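Local coordinates for GGDEF family protein (Caulobacter vibrioides, PDB 3U2A), which belongs to the GGDEF family and folds here as a PdeA-like PAS domain, a small antiparallel sheet flanked by helices and paired with a second copy, at residues Ala14-Leu26 and Leu36-Gly48. Residues are numbered along the deposited sequence; the frame is centred on the assembly and turned at random. Where two conformers were deposited one is given.
Sequences ATLEALGAADVAL and LRLNGAARALGLG
L26 and N39 face each other as an antiparallel hydrogen-bonded pair: L26 N gives a nearly straight bond to N39 O (2.7 Å), and N39 N answers to L26 O at 2.9 Å. One step on, A25 and G40 form a non-hydrogen-bonded pair whose CA atoms lie just 4.3 Å apart. Glycine suits this place twice over, since its positive phi (116°), taken with its psi, disfavours any other residue and a CB would run into L19 CD1 and V24 O. L19 CD1 lies directly against G40 CA at 3.7 Å, where a side chain would otherwise stand, joining helix 12-22 to strand 35-40. With CG of N39 anti to the backbone N (chi1 -170°), its amide reaches the same helix, crossing the L16 side chain at about a right angle; L16 CD2 rests 3.5 Å from N39 ND2, on an exposed flank where the packing is more open, while W10 of the second subunit also packs on N39. Past the sheet, A41 N bonds to V24 O as the chain bends through an inverse gamma turn. L45 then swings CD1 back to A25 CB (4.2 Å), small alanine leaving room for a leucine that also packs on P115.

The outer end is more open to solvent and water-bridged, though not uniformly loose. D23, whose positive phi ends the helix in a Schellman motif, sets carboxylate OD1 against the methyls of A41 and A44, only 3.1 Å from A44 CB, where short side chains leave space for it, and a water links D23 OD2 to A44 O. Yet D23 O, buried against L45 CD2, has no hydrogen-bonding partner. Helix, Schellman turn and antiparallel hairpin 25-30/35-40 follow one another here as the N-terminal helix and first two strands of a PAS fold.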
loop_
_atom_site.group_PDB
_atom_site.type_symbol
_atom_site.label_atom_id
_atom_site.label_comp_id
_atom_site.label_asym_id
_atom_site.label_seq_id
_atom_site.Cartn_x
_atom_site.Cartn_y
_atom_site.Cartn_z
ATOM N N ALA A 14 -11.446 0.119 7.644
ATOM C CA ALA A 14 -10.357 -0.873 7.618
ATOM C C ALA A 14 -9.262 -0.473 6.627
ATOM O O ALA A 14 -8.064 -0.553 6.941
ATOM C CB ALA A 14 -10.893 -2.268 7.302
ATOM N N THR A 15 -9.667 -0.021 5.443
ATOM C CA THR A 15 -8.719 0.491 4.460
ATOM C C THR A 15 -7.877 1.627 5.041
ATOM O O THR A 15 -6.652 1.576 4.969
ATOM C CB THR A 15 -9.420 0.861 3.148
ATOM O OG1 THR A 15 -9.829 -0.350 2.510
ATOM C CG2 THR A 15 -8.490 1.615 2.210
ATOM N N LEU A 16 -8.519 2.620 5.653
ATOM C CA LEU A 16 -7.771 3.745 6.217
ATOM C C LEU A 16 -6.848 3.338 7.373
ATOM O O LEU A 16 -5.739 3.860 7.489
ATOM C CB LEU A 16 -8.702 4.895 6.604
ATOM C CG LEU A 16 -9.445 5.587 5.455
ATOM C CD1 LEU A 16 -10.358 6.697 6.014
ATOM C CD2 LEU A 16 -8.484 6.141 4.366
ATOM N N GLU A 17 -7.298 2.395 8.203
ATOM C CA GLU A 17 -6.503 1.877 9.316
ATOM C C GLU A 17 -5.214 1.220 8.841
ATOM O O GLU A 17 -4.146 1.503 9.382
ATOM C CB GLU A 17 -7.302 0.865 10.151
ATOM C CG GLU A 17 -8.345 1.481 11.053
ATOM C CD GLU A 17 -9.052 0.445 11.909
ATOM O OE1 GLU A 17 -9.107 -0.739 11.506
ATOM O OE2 GLU A 17 -9.558 0.821 12.985
ATOM N N ALA A 18 -5.329 0.338 7.845
ATOM C CA ALA A 18 -4.170 -0.359 7.290
ATOM C C ALA A 18 -3.208 0.596 6.565
ATOM O O ALA A 18 -2.000 0.507 6.744
ATOM C CB ALA A 18 -4.617 -1.491 6.373
ATOM N N LEU A 19 -3.756 1.503 5.753
ATOM C CA LEU A 19 -2.963 2.526 5.061
ATOM C C LEU A 19 -2.213 3.423 6.054
ATOM O O LEU A 19 -1.010 3.682 5.900
ATOM C CB LEU A 19 -3.843 3.363 4.117
ATOM C CG LEU A 19 -4.424 2.680 2.865
ATOM C CD1 LEU A 19 -5.400 3.606 2.131
ATOM C CD2 LEU A 19 -3.313 2.202 1.934
ATOM N N GLY A 20 -2.921 3.863 7.088
ATOM C CA GLY A 20 -2.339 4.699 8.137
ATOM C C GLY A 20 -1.232 3.987 8.890
ATOM O O GLY A 20 -0.198 4.583 9.197
ATOM N N ALA A 21 -1.452 2.706 9.181
ATOM C CA ALA A 21 -0.501 1.887 9.929
ATOM C C ALA A 21 0.792 1.684 9.141
ATOM O O ALA A 21 1.885 1.728 9.701
ATOM C CB ALA A 21 -1.121 0.552 10.276
ATOM N N ALA A 22 0.643 1.477 7.833
ATOM C CA ALA A 22 1.768 1.306 6.924
ATOM C C ALA A 22 2.441 2.633 6.551
ATOM O O ALA A 22 3.572 2.632 6.075
ATOM C CB ALA A 22 1.306 0.575 5.683
ATOM N N ASP A 23 1.750 3.754 6.792
ATOM C CA ASP A 23 2.199 5.099 6.387
ATOM C C ASP A 23 2.268 5.214 4.866
ATOM O O ASP A 23 3.242 5.715 4.313
ATOM C CB ASP A 23 3.553 5.449 7.010
ATOM C CG ASP A 23 3.810 6.942 7.047
ATOM O OD1 ASP A 23 2.822 7.703 7.136
ATOM O OD2 ASP A 23 4.997 7.353 6.989
ATOM N N VAL A 24 1.222 4.722 4.210
ATOM C CA VAL A 24 1.132 4.625 2.752
ATOM C C VAL A 24 -0.160 5.328 2.281
ATOM O O VAL A 24 -1.131 5.425 3.052
ATOM C CB VAL A 24 1.149 3.105 2.346
ATOM C CG1 VAL A 24 0.462 2.821 0.998
ATOM C CG2 VAL A 24 2.572 2.556 2.375
ATOM N N ALA A 25 -0.191 5.782 1.030
ATOM C CA ALA A 25 -1.431 6.279 0.439
ATOM C C ALA A 25 -1.679 5.616 -0.919
ATOM O O ALA A 25 -0.753 5.096 -1.558
ATOM C CB ALA A 25 -1.424 7.805 0.306
ATOM N N LEU A 26 -2.937 5.606 -1.340
ATOM C CA LEU A 26 -3.287 5.113 -2.659
ATOM C C LEU A 26 -3.580 6.311 -3.557
ATOM O O LEU A 26 -4.036 7.345 -3.086
ATOM C CB LEU A 26 -4.503 4.195 -2.565
ATOM C CG LEU A 26 -4.405 3.000 -1.599
ATOM C CD1 LEU A 26 -5.712 2.208 -1.562
ATOM C CD2 LEU A 26 -3.224 2.090 -1.976
ATOM N N LEU A 36 -6.036 14.043 -9.913
ATOM C CA LEU A 36 -5.244 13.088 -9.143
ATOM C C LEU A 36 -5.974 12.898 -7.812
ATOM O O LEU A 36 -6.209 13.861 -7.074
ATOM C CB LEU A 36 -3.814 13.606 -8.898
ATOM C CG LEU A 36 -2.966 12.712 -7.974
ATOM C CD1 LEU A 36 -2.496 11.463 -8.717
ATOM C CD2 LEU A 36 -1.798 13.477 -7.399
ATOM N N ARG A 37 -6.351 11.666 -7.504
ATOM C CA ARG A 37 -7.016 11.375 -6.233
ATOM C C ARG A 37 -6.105 10.624 -5.276
ATOM O O ARG A 37 -5.354 9.736 -5.694
ATOM C CB ARG A 37 -8.304 10.576 -6.481
ATOM C CG ARG A 37 -9.409 11.385 -7.170
ATOM C CD ARG A 37 -10.204 10.522 -8.150
ATOM N NE ARG A 37 -10.971 9.487 -7.491
ATOM C CZ ARG A 37 -11.299 8.315 -8.033
ATOM N NH1 ARG A 37 -10.913 7.981 -9.267
ATOM N NH2 ARG A 37 -12.005 7.458 -7.326
ATOM N N LEU A 38 -6.180 10.987 -3.992
ATOM C CA LEU A 38 -5.420 10.322 -2.930
ATOM C C LEU A 38 -6.313 9.795 -1.808
ATOM O O LEU A 38 -7.332 10.409 -1.467
ATOM C CB LEU A 38 -4.383 11.279 -2.340
ATOM C CG LEU A 38 -3.187 11.612 -3.219
ATOM C CD1 LEU A 38 -2.561 12.926 -2.750
ATOM C CD2 LEU A 38 -2.165 10.481 -3.175
ATOM N N ASN A 39 -5.920 8.652 -1.246
ATOM C CA ASN A 39 -6.603 8.039 -0.113
ATOM C C ASN A 39 -5.579 7.387 0.817
ATOM O O ASN A 39 -4.721 6.631 0.369
ATOM C CB ASN A 39 -7.599 6.986 -0.608
ATOM C CG ASN A 39 -8.510 6.485 0.489
ATOM O OD1 ASN A 39 -8.597 5.281 0.735
ATOM N ND2 ASN A 39 -9.213 7.407 1.149
ATOM N N GLY A 40 -5.678 7.675 2.109
ATOM C CA GLY A 40 -4.779 7.077 3.095
ATOM C C GLY A 40 -3.925 8.124 3.772
ATOM O O GLY A 40 -4.401 9.223 4.064
ATOM N N ALA A 41 -2.651 7.796 3.986
ATOM C CA ALA A 41 -1.757 8.607 4.826
ATOM C C ALA A 41 -1.134 9.793 4.082
ATOM O O ALA A 41 0.075 10.058 4.209
ATOM C CB ALA A 41 -0.660 7.718 5.477
ATOM N N ALA A 42 -1.958 10.516 3.320
ATOM C CA ALA A 42 -1.461 11.650 2.533
ATOM C C ALA A 42 -0.803 12.708 3.426
ATOM O O ALA A 42 0.325 13.137 3.155
ATOM C CB ALA A 42 -2.582 12.270 1.684
ATOM N N ARG A 43 -1.486 13.106 4.495
ATOM C CA ARG A 43 -0.952 14.126 5.405
ATOM C C ARG A 43 0.429 13.757 5.958
ATOM O O ARG A 43 1.363 14.575 5.911
ATOM C CB ARG A 43 -1.945 14.435 6.542
ATOM C CG ARG A 43 -1.453 15.523 7.492
ATOM C CD ARG A 43 -2.590 16.202 8.254
ATOM N NE ARG A 43 -2.091 17.074 9.325
ATOM C CZ ARG A 43 -1.501 18.259 9.143
ATOM N NH1 ARG A 43 -1.306 18.747 7.922
ATOM N NH2 ARG A 43 -1.093 18.963 10.192
ATOM N N ALA A 44 0.554 12.524 6.461
ATOM C CA ALA A 44 1.815 12.008 6.990
ATOM C C ALA A 44 2.955 12.055 5.976
ATOM O O ALA A 44 4.122 12.227 6.350
ATOM C CB ALA A 44 1.635 10.591 7.513
ATOM N N LEU A 45 2.613 11.906 4.697
ATOM C CA LEU A 45 3.609 11.843 3.639
ATOM C C LEU A 45 3.983 13.206 3.045
ATOM O O LEU A 45 4.829 13.282 2.148
ATOM C CB LEU A 45 3.134 10.904 2.528
ATOM C CG LEU A 45 3.069 9.425 2.895
ATOM C CD1 LEU A 45 2.462 8.652 1.760
ATOM C CD2 LEU A 45 4.437 8.902 3.217
ATOM N N GLY A 46 3.347 14.269 3.532
ATOM C CA GLY A 46 3.580 15.608 2.993
ATOM C C GLY A 46 2.608 15.961 1.877
ATOM O O GLY A 46 2.649 17.067 1.319
ATOM N N LEU A 47 1.701 15.030 1.581
ATOM C CA LEU A 47 0.775 15.175 0.457
ATOM C C LEU A 47 -0.584 15.747 0.859
ATOM O O LEU A 47 -1.508 15.819 0.048
ATOM C CB LEU A 47 0.615 13.832 -0.274
ATOM C CG LEU A 47 1.920 13.213 -0.788
ATOM C CD1 LEU A 47 1.691 11.782 -1.275
ATOM C CD2 LEU A 47 2.585 14.081 -1.886
ATOM N N GLY A 48 -0.691 16.166 2.116
ATOM C CA GLY A 48 -1.923 16.732 2.650
ATOM C C GLY A 48 -2.596 17.802 1.806
ATOM O O GLY A 48 -3.813 17.748 1.624
HETATM O O HOH W 1 5.702 9.808 6.941
#